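Local atomic coordinates of galectin 2 (PDB entry 2YMZ), a protein that probably binds carbohydrates, as a lectin of the galectin family, whose members typically recognise beta-galactosides. Residues K20-E25 with G78-I83; H72-K77 with L96-E101. One frame throughout, in Å; residues are numbered along the deposited sequence.

Contact 1: K20-E25 with G78-I83; sequences KGHISE and GSTVKI. With SO4 (sulfate ion), chain I.
Gly21 and Val81 face each other as an antiparallel hydrogen-bonded pair. They join strands 16-23 and 80-88, neighbours in the five-stranded sheet of the galectin beta-sandwich. Gly21 N binds Val81 O at 2.9 Å, and Val81 N returns a bond to Gly21 O at 2.8 Å. One step on, Ile23 N gives a nearly straight bond to Ser79 O, 2.8 Å at 171°. The ladder then frays. Gly78 N makes weak bonds to both Ile23 O and Ser24 O.

The side chain of Ile23 can be followed outward. CB and CG1 pass the carbonyl oxygen of Ser79. CG1 is anti to the carbonyl carbon (chi1 -65°), and the chain extends to bring Ile23 CD1 to Val81 CG2, 3.8 Å away. Ser79 OG is nearly as close, and is itself hydrogen-bonded to Tyr76 O. Phe30 and Phe75 also pack against Ile23.

Lys20, His22, Thr80 and Lys82 stand on the face opposite Val81. Lys20 CG touches Lys82 CB at 3.8 Å, while the amine nitrogens Lys20 NZ and Lys82 NZ stay 6.0 Å apart, which probably eases repulsion between like charges. The His22 ring reaches the loop end of the ladder, and its CE1 comes 3.1 Å from Gly78 O. A sulfate, probably from the crystallisation liquor, has O4 at the edge of the His22 ring, in its plane. Glu25 N donates to sulfate O4 at 3.1 Å.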
ATOM      1  N   LYS A  20       4.453   2.717  -8.497  1.00 18.42           N
ATOM      2  CA  LYS A  20       4.143   3.780  -9.454  1.00 18.95           C
ATOM      3  C   LYS A  20       3.362   4.776  -8.757  1.00 17.07           C
ATOM      4  O   LYS A  20       2.521   4.461  -7.906  1.00 15.69           O
ATOM      5  CB  LYS A  20       3.228   3.347 -10.617  1.00 22.86           C
ATOM      6  CG  LYS A  20       3.779   2.335 -11.552  1.00 31.46           C
ATOM      7  CD  LYS A  20       2.703   2.138 -12.660  1.00 31.54           C
ATOM      8  CE  LYS A  20       2.893   3.123 -13.786  1.00 32.89           C
ATOM      9  NZ  LYS A  20       2.125   2.628 -15.009  1.00 29.18           N
ATOM     10  N   GLY A  21       3.547   6.055  -9.109  1.00 15.33           N
ATOM     11  CA  GLY A  21       2.727   7.028  -8.446  1.00 16.28           C
ATOM     12  C   GLY A  21       2.938   8.406  -9.003  1.00 16.97           C
ATOM     13  O   GLY A  21       3.744   8.581  -9.956  1.00 20.10           O
ATOM     14  N   HIS A  22       2.131   9.322  -8.494  1.00 16.87           N
ATOM     15  CA  HIS A  22       2.126  10.713  -8.973  1.00 17.14           C
ATOM     16  C   HIS A  22       2.988  11.643  -8.071  1.00 16.92           C
ATOM     17  O   HIS A  22       2.746  11.747  -6.877  1.00 18.44           O
ATOM     18  CB  HIS A  22       0.686  11.191  -8.979  1.00 19.23           C
ATOM     19  CG  HIS A  22       0.560  12.587  -9.521  1.00 26.74           C
ATOM     20  ND1 HIS A  22       0.629  12.885 -10.864  1.00 31.72           N
ATOM     21  CD2 HIS A  22       0.444  13.767  -8.877  1.00 26.83           C
ATOM     22  CE1 HIS A  22       0.541  14.202 -11.021  1.00 27.22           C
ATOM     23  NE2 HIS A  22       0.437  14.757  -9.834  1.00 31.00           N
ATOM     24  N   ILE A  23       3.925  12.369  -8.687  1.00 16.48           N
ATOM     25  CA  ILE A  23       4.747  13.339  -7.920  1.00 17.26           C
ATOM     26  C   ILE A  23       3.955  14.635  -7.954  1.00 19.95           C
ATOM     27  O   ILE A  23       3.578  15.060  -9.004  1.00 19.05           O
ATOM     28  CB  ILE A  23       6.108  13.520  -8.598  1.00 18.45           C
ATOM     29  CG1 ILE A  23       6.895  12.160  -8.529  1.00 16.70           C
ATOM     30  CG2 ILE A  23       6.951  14.611  -7.885  1.00 16.75           C
ATOM     31  CD1 ILE A  23       8.151  12.104  -9.400  1.00 19.96           C
ATOM     32  N   SER A  24       3.741  15.230  -6.788  1.00 23.02           N
ATOM     33  CA  SER A  24       2.935  16.450  -6.628  1.00 24.86           C
ATOM     34  C   SER A  24       3.577  17.563  -7.488  1.00 25.05           C
ATOM     35  O   SER A  24       4.811  17.653  -7.653  1.00 21.96           O
ATOM     36  CB  SER A  24       2.888  16.878  -5.137  1.00 30.09           C
ATOM     37  OG  SER A  24       2.412  15.815  -4.272  1.00 35.48           O
ATOM     38  N   GLU A  25       2.720  18.444  -8.019  1.00 26.55           N
ATOM     39  CA  GLU A  25       3.184  19.563  -8.833  1.00 27.76           C
ATOM     40  C   GLU A  25       4.084  20.479  -7.981  1.00 26.97           C
ATOM     41  O   GLU A  25       5.029  21.114  -8.488  1.00 28.29           O
ATOM     42  CB  GLU A  25       1.935  20.341  -9.375  1.00 35.62           C
ATOM     43  CG  GLU A  25       2.269  21.309 -10.494  1.00 49.77           C
ATOM     44  CD  GLU A  25       2.716  20.617 -11.784  1.00 57.96           C
ATOM     45  OE1 GLU A  25       1.909  19.855 -12.380  1.00 64.10           O
ATOM     46  OE2 GLU A  25       3.876  20.846 -12.215  1.00 62.92           O
ATOM     47  N   GLY A  78       4.816  16.861 -10.851  1.00 23.53           N
ATOM     48  CA  GLY A  78       3.547  16.713 -11.579  1.00 26.18           C
ATOM     49  C   GLY A  78       3.411  15.477 -12.473  1.00 31.09           C
ATOM     50  O   GLY A  78       2.413  15.375 -13.185  1.00 37.68           O
ATOM     51  N   SER A  79       4.324  14.501 -12.400  1.00 20.92           N
ATOM     52  CA  SER A  79       4.324  13.450 -13.411  1.00 19.77           C
ATOM     53  C   SER A  79       3.964  12.150 -12.708  1.00 19.64           C
ATOM     54  O   SER A  79       4.075  12.065 -11.424  1.00 19.69           O
ATOM     55  CB  SER A  79       5.733  13.268 -14.012  1.00 17.79           C
ATOM     56  OG  SER A  79       6.753  12.904 -13.001  1.00 18.71           O
ATOM     57  N   THR A  80       3.695  11.126 -13.495  1.00 17.26           N
ATOM     58  CA  THR A  80       3.468   9.764 -12.912  1.00 19.24           C
ATOM     59  C   THR A  80       4.687   8.968 -13.261  1.00 19.98           C
ATOM     60  O   THR A  80       5.172   9.101 -14.393  1.00 21.59           O
ATOM     61  CB  THR A  80       2.254   9.098 -13.557  1.00 21.35           C
ATOM     62  OG1 THR A  80       1.106   9.762 -13.082  1.00 23.80           O
ATOM     63  CG2 THR A  80       2.118   7.573 -13.180  1.00 24.56           C
ATOM     64  N   VAL A  81       5.290   8.280 -12.284  1.00 18.10           N
ATOM     65  CA  VAL A  81       6.563   7.591 -12.519  1.00 20.64           C
ATOM     66  C   VAL A  81       6.513   6.198 -11.945  1.00 21.70           C
ATOM     67  O   VAL A  81       5.763   5.954 -10.990  1.00 20.61           O
ATOM     68  CB  VAL A  81       7.793   8.256 -11.877  1.00 24.26           C
ATOM     69  CG1 VAL A  81       8.068   9.561 -12.570  1.00 34.04           C
ATOM     70  CG2 VAL A  81       7.673   8.458 -10.362  1.00 22.83           C
ATOM     71  N   LYS A  82       7.302   5.301 -12.552  1.00 20.82           N
ATOM     72  CA  LYS A  82       7.415   3.953 -12.067  1.00 21.11           C
ATOM     73  C   LYS A  82       8.820   3.742 -11.525  1.00 19.27           C
ATOM     74  O   LYS A  82       9.781   4.045 -12.227  1.00 21.11           O
ATOM     75  CB  LYS A  82       7.175   2.952 -13.181  1.00 21.29           C
ATOM     76  CG  LYS A  82       7.404   1.524 -12.642  1.00 23.53           C
ATOM     77  CD  LYS A  82       6.852   0.477 -13.610  1.00 24.52           C
ATOM     78  CE  LYS A  82       7.755   0.368 -14.828  1.00 35.61           C
ATOM     79  NZ  LYS A  82       7.115  -0.615 -15.757  1.00 43.53           N
ATOM     80  N   ILE A  83       8.942   3.282 -10.283  1.00 18.25           N
ATOM     81  CA  ILE A  83      10.257   3.005  -9.629  1.00 17.70           C
ATOM     82  C   ILE A  83      10.297   1.462  -9.331  1.00 17.28           C
ATOM     83  O   ILE A  83       9.371   0.949  -8.762  1.00 17.63           O
ATOM     84  CB  ILE A  83      10.339   3.832  -8.343  1.00 18.60           C
ATOM     85  CG1 ILE A  83      10.411   5.337  -8.738  1.00 19.29           C
ATOM     86  CG2 ILE A  83      11.620   3.523  -7.601  1.00 17.72           C
ATOM     87  CD1 ILE A  83      10.083   6.383  -7.687  1.00 23.31           C
TER
HETATM   88  S   SO4 I1132      -1.012  17.380  -6.774  1.00 75.21           S
HETATM   89  O1  SO4 I1132      -2.454  17.600  -7.026  1.00 73.81           O
HETATM   90  O2  SO4 I1132      -0.841  15.940  -6.421  1.00 81.86           O
HETATM   91  O3  SO4 I1132      -0.547  18.201  -5.627  1.00 74.51           O
HETATM   92  O4  SO4 I1132      -0.260  17.745  -8.002  1.00 55.45           O

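Contact 2: H72-K77 with L96-E101; sequences HFNFYK and LPDGHE
His72 and His100 lie flat against each other as an offset stack. Their ring planes differ by only 6°, and the centroids are 4.1 Å apart. The side chains run antiparallel alongside each other, so each CB sits over the other ring. His72 CB lies 3.7 Å from the centroid of the His100 ring, close to its normal. His100 CB covers the His72 ring nearer its rim. Both histidines hold CG anti to the backbone N, and this carries the two rings alongside each other.

Asp98 meets the edge of the His72 ring. Its OD2 lies in the ring plane and accepts from His72 NE2 at 2.7 Å. The carboxylate is turned almost square to the ring, and the N-H meets OD2 from above the carboxylate plane. Asn74 comes at Asp98 nearly perpendicular. Its ND2 gives a straighter bond (166°) to the anti lone pair of the same Asp98 OD2, at 2.7 Å. Two donors thus grip one oxygen.

The other oxygen organises its own loop. Leu96 to Gly99 form a type I beta turn between strands 91-95 and 101-105, and Asp98 OD1 accepts from His100 N at 2.8 Å in an Asx turn. The turn therefore holds the carboxylate towards the loop 72-77. Asp70 binds both His100 NE2 and His72 N, tying the stacked pair to the end of strand 63-70.

Beneath the polar group, Phe75 meets Leu96 nearly at right angles, and Phe75 CZ reaches Leu96 CD2 at 3.9 Å. Ile54 packs on both. A water accepts from Asp98 N and donates weakly to Asn74 O.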
ATOM      1  N   HIS A  72      22.180  11.710 -11.124  1.00 23.99           N
ATOM      2  CA  HIS A  72      21.393  11.338 -12.322  1.00 25.15           C
ATOM      3  C   HIS A  72      19.934  11.493 -11.948  1.00 23.56           C
ATOM      4  O   HIS A  72      19.299  10.570 -11.378  1.00 28.85           O
ATOM      5  CB  HIS A  72      21.692   9.879 -12.765  1.00 26.76           C
ATOM      6  CG  HIS A  72      21.121   9.548 -14.111  1.00 36.26           C
ATOM      7  ND1 HIS A  72      21.909   9.425 -15.240  1.00 41.07           N
ATOM      8  CD2 HIS A  72      19.840   9.398 -14.532  1.00 40.96           C
ATOM      9  CE1 HIS A  72      21.147   9.149 -16.285  1.00 45.08           C
ATOM     10  NE2 HIS A  72      19.886   9.134 -15.886  1.00 39.25           N
ATOM     11  N   PHE A  73      19.366  12.659 -12.226  1.00 22.77           N
ATOM     12  CA  PHE A  73      18.066  13.043 -11.636  1.00 22.53           C
ATOM     13  C   PHE A  73      17.141  13.475 -12.762  1.00 27.43           C
ATOM     14  O   PHE A  73      17.215  14.604 -13.277  1.00 37.74           O
ATOM     15  CB  PHE A  73      18.208  14.294 -10.748  1.00 19.89           C
ATOM     16  CG  PHE A  73      17.005  14.579  -9.944  1.00 18.07           C
ATOM     17  CD1 PHE A  73      15.971  15.380 -10.428  1.00 17.76           C
ATOM     18  CD2 PHE A  73      16.879  14.030  -8.669  1.00 18.28           C
ATOM     19  CE1 PHE A  73      14.832  15.661  -9.681  1.00 16.60           C
ATOM     20  CE2 PHE A  73      15.732  14.323  -7.921  1.00 16.77           C
ATOM     21  CZ  PHE A  73      14.703  15.134  -8.404  1.00 18.85           C
ATOM     22  N   ASN A  74      16.299  12.584 -13.143  1.00 26.56           N
ATOM     23  CA  ASN A  74      15.332  12.827 -14.215  1.00 33.86           C
ATOM     24  C   ASN A  74      13.963  12.534 -13.629  1.00 29.83           C
ATOM     25  O   ASN A  74      13.275  11.564 -14.037  1.00 34.52           O
ATOM     26  CB  ASN A  74      15.544  11.867 -15.397  1.00 28.99           C
ATOM     27  CG  ASN A  74      16.546  12.401 -16.414  1.00 37.51           C
ATOM     28  OD1 ASN A  74      16.670  13.597 -16.606  1.00 41.15           O
ATOM     29  ND2 ASN A  74      17.322  11.507 -17.001  1.00 39.67           N
ATOM     30  N   PHE A  75      13.591  13.344 -12.663  1.00 23.02           N
ATOM     31  CA  PHE A  75      12.266  13.223 -12.098  1.00 21.67           C
ATOM     32  C   PHE A  75      11.684  14.529 -12.375  1.00 19.33           C
ATOM     33  O   PHE A  75      12.379  15.563 -12.368  1.00 21.80           O
ATOM     34  CB  PHE A  75      12.278  12.963 -10.582  1.00 19.65           C
ATOM     35  CG  PHE A  75      12.577  11.512 -10.170  1.00 22.64           C
ATOM     36  CD1 PHE A  75      11.620  10.523 -10.382  1.00 23.82           C
ATOM     37  CD2 PHE A  75      13.788  11.166  -9.593  1.00 23.59           C
ATOM     38  CE1 PHE A  75      11.857   9.179  -9.973  1.00 25.70           C
ATOM     39  CE2 PHE A  75      14.056   9.819  -9.193  1.00 24.26           C
ATOM     40  CZ  PHE A  75      13.077   8.846  -9.362  1.00 24.41           C
ATOM     41  N   TYR A  76      10.394  14.548 -12.537  1.00 20.62           N
ATOM     42  CA  TYR A  76       9.681  15.782 -12.866  1.00 20.90           C
ATOM     43  C   TYR A  76       8.500  15.996 -12.003  1.00 19.24           C
ATOM     44  O   TYR A  76       7.660  15.093 -11.819  1.00 21.00           O
ATOM     45  CB  TYR A  76       9.210  15.701 -14.355  1.00 24.32           C
ATOM     46  CG  TYR A  76      10.409  15.454 -15.216  1.00 25.57           C
ATOM     47  CD1 TYR A  76      11.168  16.509 -15.696  1.00 29.39           C
ATOM     48  CD2 TYR A  76      10.852  14.162 -15.477  1.00 28.32           C
ATOM     49  CE1 TYR A  76      12.289  16.294 -16.447  1.00 29.34           C
ATOM     50  CE2 TYR A  76      11.986  13.937 -16.184  1.00 28.00           C
ATOM     51  CZ  TYR A  76      12.691  14.992 -16.681  1.00 28.82           C
ATOM     52  OH  TYR A  76      13.831  14.719 -17.386  1.00 32.61           O
ATOM     53  N   LYS A  77       8.315  17.219 -11.510  1.00 18.72           N
ATOM     54  CA  LYS A  77       7.150  17.471 -10.661  1.00 18.33           C
ATOM     55  C   LYS A  77       5.875  17.378 -11.466  1.00 24.39           C
ATOM     56  O   LYS A  77       5.876  17.720 -12.666  1.00 23.28           O
ATOM     57  CB  LYS A  77       7.225  18.881 -10.026  1.00 21.13           C
ATOM     58  CG  LYS A  77       8.446  19.009  -9.101  1.00 19.72           C
ATOM     59  CD  LYS A  77       8.526  20.435  -8.522  1.00 20.80           C
ATOM     60  CE  LYS A  77       9.876  20.622  -7.837  1.00 23.46           C
ATOM     61  NZ  LYS A  77       9.926  21.973  -7.115  1.00 27.92           N
ATOM     62  N   LEU A  96      15.326   3.278 -12.423  1.00 23.66           N
ATOM     63  CA  LEU A  96      14.541   4.495 -12.666  1.00 23.09           C
ATOM     64  C   LEU A  96      13.950   4.434 -14.075  1.00 23.53           C
ATOM     65  O   LEU A  96      14.417   3.662 -14.933  1.00 25.83           O
ATOM     66  CB  LEU A  96      15.426   5.726 -12.504  1.00 24.39           C
ATOM     67  CG  LEU A  96      16.333   5.902 -11.269  1.00 26.37           C
ATOM     68  CD1 LEU A  96      17.189   7.171 -11.268  1.00 28.58           C
ATOM     69  CD2 LEU A  96      15.486   5.811 -10.019  1.00 28.82           C
ATOM     70  N   PRO A  97      12.967   5.292 -14.348  1.00 26.69           N
ATOM     71  CA  PRO A  97      12.273   5.277 -15.682  1.00 30.60           C
ATOM     72  C   PRO A  97      13.221   5.393 -16.872  1.00 39.92           C
ATOM     73  O   PRO A  97      13.054   4.665 -17.880  1.00 41.07           O
ATOM     74  CB  PRO A  97      11.400   6.507 -15.602  1.00 28.18           C
ATOM     75  CG  PRO A  97      11.051   6.601 -14.111  1.00 28.56           C
ATOM     76  CD  PRO A  97      12.336   6.218 -13.400  1.00 26.72           C
ATOM     77  N   ASP A  98      14.227   6.267 -16.764  1.00 40.94           N
ATOM     78  CA  ASP A  98      15.213   6.380 -17.859  1.00 39.19           C
ATOM     79  C   ASP A  98      16.157   5.185 -17.994  1.00 37.28           C
ATOM     80  O   ASP A  98      16.988   5.192 -18.871  1.00 48.89           O
ATOM     81  CB  ASP A  98      15.995   7.672 -17.764  1.00 42.46           C
ATOM     82  CG  ASP A  98      16.827   7.773 -16.493  1.00 44.59           C
ATOM     83  OD1 ASP A  98      17.062   6.734 -15.790  1.00 33.50           O
ATOM     84  OD2 ASP A  98      17.229   8.911 -16.191  1.00 46.96           O
ATOM     85  N   GLY A  99      16.028   4.167 -17.147  1.00 33.50           N
ATOM     86  CA  GLY A  99      16.939   3.012 -17.193  1.00 32.66           C
ATOM     87  C   GLY A  99      18.203   3.151 -16.334  1.00 33.66           C
ATOM     88  O   GLY A  99      18.884   2.168 -16.101  1.00 35.95           O
ATOM     89  N   HIS A 100      18.500   4.342 -15.815  1.00 28.15           N
ATOM     90  CA  HIS A 100      19.542   4.451 -14.810  1.00 24.64           C
ATOM     91  C   HIS A 100      19.241   3.559 -13.576  1.00 24.83           C
ATOM     92  O   HIS A 100      18.099   3.446 -13.163  1.00 23.34           O
ATOM     93  CB  HIS A 100      19.707   5.903 -14.370  1.00 26.14           C
ATOM     94  CG  HIS A 100      20.814   6.087 -13.386  1.00 27.68           C
ATOM     95  ND1 HIS A 100      22.147   5.977 -13.741  1.00 30.15           N
ATOM     96  CD2 HIS A 100      20.798   6.381 -12.055  1.00 25.77           C
ATOM     97  CE1 HIS A 100      22.902   6.182 -12.672  1.00 30.95           C
ATOM     98  NE2 HIS A 100      22.109   6.431 -11.638  1.00 24.35           N
ATOM     99  N   GLU A 101      20.282   2.982 -12.980  1.00 24.46           N
ATOM    100  CA  GLU A 101      20.174   2.167 -11.765  1.00 23.27           C
ATOM    101  C   GLU A 101      20.925   2.827 -10.638  1.00 25.02           C
ATOM    102  O   GLU A 101      22.083   3.273 -10.798  1.00 27.70           O
ATOM    103  CB  GLU A 101      20.753   0.763 -12.037  1.00 26.53           C
ATOM    104  CG  GLU A 101      19.903   0.019 -13.062  1.00 33.68           C
ATOM    105  CD  GLU A 101      20.481  -1.328 -13.402  1.00 37.58           C
ATOM    106  OE1 GLU A 101      21.698  -1.494 -13.221  1.00 43.96           O
ATOM    107  OE2 GLU A 101      19.713  -2.201 -13.833  1.00 45.96           O
TER
HETATM  108  O   HOH W   1      14.291   8.455 -14.718  1.00 36.94           O

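Contacts 1 and 2 lie side by side, their centres about 11 Å apart. Residues 72-77 run directly into 78-83, so the loop of contact 2 leads into a strand of contact 1. The two also touch in space. Pro97 CG packs 3.4 Å from Lys82 O, and Lys77 CB lies 3.5 Å from Glu25 O. Ile23 CD1 of contact 1 comes 3.9 Å from Tyr76 O of contact 2. Phe75 belongs to contact 2 but also packs on Ile23 and Ile83, which carries the apolar interior from one contact to the other. The sulfate sits at the Ser24-Glu25 end of contact 1.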